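Local coordinates for integron cassette protein Vpc_cass2 (Vibrio paracholerae, PDB 3JRT), which is of unknown function but, as an all-helical integron cassette product that assembles from two subunits, may offer distinct interaction sites, at residues A[77-82]-A[118-123]. Sequence-based numbering, arbitrary orientation.
Sequences SIVINC and TAIKKL
Val79 of helix 64-91 meets Ile120 of helix 118-128 where the axes of segments 77-82 and 118-123 come within 8.6 Å at a steep crossing of -105°, with Val79 CA 5.3 Å from Ile120 CA. Val79 points at the second helix and sets its branched end against backbone: CB lies 3.5 Å from Ile120 O, and both methyls rest near the same carbonyl oxygen. With CG1 anti to its own carbonyl carbon (chi1 -57°), CG1 faces Ile120 CA and CG2 comes 4.0 Å from Leu123 CB, one turn further along 118-123. Ile120 answers with its short branch. Its CG2 methyl, anti to the backbone N, slips between residues one turn apart on the first helix, 3.9 Å from Val79 CB and 4.0 Å from Cys82 CB. No hydrogen bond joins the segments, and all four touching residues are buried. Met150 of helix 140-151 packs on both Val79 and Ile120. On another side of helix 64-91, the Asn81 side chain packs against helix 27-53. This is orthogonal helix-on-helix packing through small aliphatic groups and backbone, buried near the centre of a strand-free, all-alpha chain.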
loop_
_atom_site.group_PDB
_atom_site.type_symbol
_atom_site.label_atom_id
_atom_site.label_comp_id
_atom_site.label_asym_id
_atom_site.label_seq_id
_atom_site.Cartn_x
_atom_site.Cartn_y
_atom_site.Cartn_z
ATOM N N SER A 77 3.887 1.755 0.277
ATOM C CA SER A 77 3.091 2.953 0.358
ATOM C C SER A 77 3.991 4.172 0.075
ATOM O O SER A 77 3.638 5.070 -0.695
ATOM C CB SER A 77 2.423 3.051 1.736
ATOM O OG SER A 77 1.687 4.252 1.837
ATOM N N ILE A 78 5.149 4.212 0.719
ATOM C CA ILE A 78 6.134 5.262 0.430
ATOM C C ILE A 78 6.476 5.359 -1.067
ATOM O O ILE A 78 6.476 6.447 -1.633
ATOM C CB ILE A 78 7.404 5.051 1.261
ATOM C CG1 ILE A 78 7.091 5.325 2.741
ATOM C CG2 ILE A 78 8.566 5.910 0.730
ATOM C CD1 ILE A 78 8.181 4.815 3.681
ATOM N N VAL A 79 6.743 4.234 -1.728
ATOM C CA VAL A 79 7.133 4.332 -3.129
ATOM C C VAL A 79 5.968 4.769 -4.012
ATOM O O VAL A 79 6.143 5.564 -4.934
ATOM C CB VAL A 79 7.878 3.057 -3.669
ATOM C CG1 VAL A 79 9.132 2.778 -2.803
ATOM C CG2 VAL A 79 6.951 1.823 -3.724
ATOM N N ILE A 80 4.777 4.257 -3.727
ATOM C CA ILE A 80 3.592 4.683 -4.464
ATOM C C ILE A 80 3.421 6.195 -4.344
ATOM O O ILE A 80 3.136 6.874 -5.316
ATOM C CB ILE A 80 2.323 3.945 -3.985
ATOM C CG1 ILE A 80 2.250 2.542 -4.609
ATOM C CG2 ILE A 80 1.048 4.774 -4.283
ATOM C CD1 ILE A 80 1.310 1.578 -3.830
ATOM N N ASN A 81 3.630 6.729 -3.152
ATOM C CA ASN A 81 3.443 8.157 -2.957
ATOM C C ASN A 81 4.579 9.042 -3.463
ATOM O O ASN A 81 4.341 10.148 -3.940
ATOM C CB ASN A 81 3.087 8.451 -1.515
ATOM C CG ASN A 81 1.648 8.091 -1.223
ATOM O OD1 ASN A 81 0.743 8.737 -1.718
ATOM N ND2 ASN A 81 1.436 7.030 -0.484
ATOM N N CYS A 82 5.807 8.559 -3.356
ATOM C CA CYS A 82 6.916 9.265 -3.956
ATOM C C CYS A 82 6.688 9.418 -5.451
ATOM O O CYS A 82 6.881 10.505 -5.991
ATOM C CB CYS A 82 8.242 8.558 -3.672
ATOM S SG CYS A 82 8.813 8.784 -1.977
ATOM N N THR A 118 16.207 4.815 -8.394
ATOM C CA THR A 118 15.418 3.981 -9.293
ATOM C C THR A 118 14.761 2.783 -8.623
ATOM O O THR A 118 13.814 2.213 -9.164
ATOM C CB THR A 118 16.256 3.499 -10.494
ATOM O OG1 THR A 118 17.298 2.629 -10.039
ATOM C CG2 THR A 118 16.875 4.687 -11.201
ATOM N N ALA A 119 15.258 2.391 -7.458
ATOM C CA ALA A 119 14.590 1.341 -6.698
ATOM C C ALA A 119 13.123 1.736 -6.398
ATOM O O ALA A 119 12.219 0.886 -6.365
ATOM C CB ALA A 119 15.357 1.052 -5.407
ATOM N N ILE A 120 12.893 3.031 -6.204
ATOM C CA ILE A 120 11.559 3.540 -5.900
ATOM C C ILE A 120 10.541 3.168 -6.971
ATOM O O ILE A 120 9.505 2.579 -6.679
ATOM C CB ILE A 120 11.558 5.058 -5.690
ATOM C CG1 ILE A 120 12.320 5.398 -4.404
ATOM C CG2 ILE A 120 10.099 5.591 -5.588
ATOM C CD1 ILE A 120 12.313 6.887 -4.031
ATOM N N LYS A 121 10.863 3.493 -8.215
ATOM C CA LYS A 121 9.990 3.189 -9.338
ATOM C C LYS A 121 9.882 1.684 -9.517
ATOM O O LYS A 121 8.789 1.156 -9.725
ATOM C CB LYS A 121 10.530 3.844 -10.607
ATOM C CG LYS A 121 9.521 4.050 -11.714
ATOM C CD LYS A 121 10.173 4.796 -12.888
ATOM C CE LYS A 121 9.151 5.264 -13.914
ATOM N NZ LYS A 121 9.756 6.195 -14.910
ATOM N N LYS A 122 11.009 0.988 -9.424
ATOM C CA LYS A 122 11.017 -0.468 -9.558
ATOM C C LYS A 122 10.086 -1.128 -8.545
ATOM O O LYS A 122 9.304 -2.006 -8.890
ATOM C CB LYS A 122 12.427 -1.029 -9.387
ATOM C CG LYS A 122 13.416 -0.621 -10.452
ATOM C CD LYS A 122 14.681 -1.508 -10.383
ATOM C CE LYS A 122 15.841 -0.873 -11.119
ATOM N NZ LYS A 122 17.079 -1.732 -11.109
ATOM N N LEU A 123 10.178 -0.712 -7.288
ATOM C CA LEU A 123 9.305 -1.265 -6.254
ATOM C C LEU A 123 7.838 -0.905 -6.497
ATOM O O LEU A 123 6.954 -1.762 -6.412
ATOM C CB LEU A 123 9.777 -0.830 -4.855
ATOM C CG LEU A 123 11.083 -1.516 -4.419
ATOM C CD1 LEU A 123 11.864 -0.713 -3.381
ATOM C CD2 LEU A 123 10.784 -2.902 -3.883
#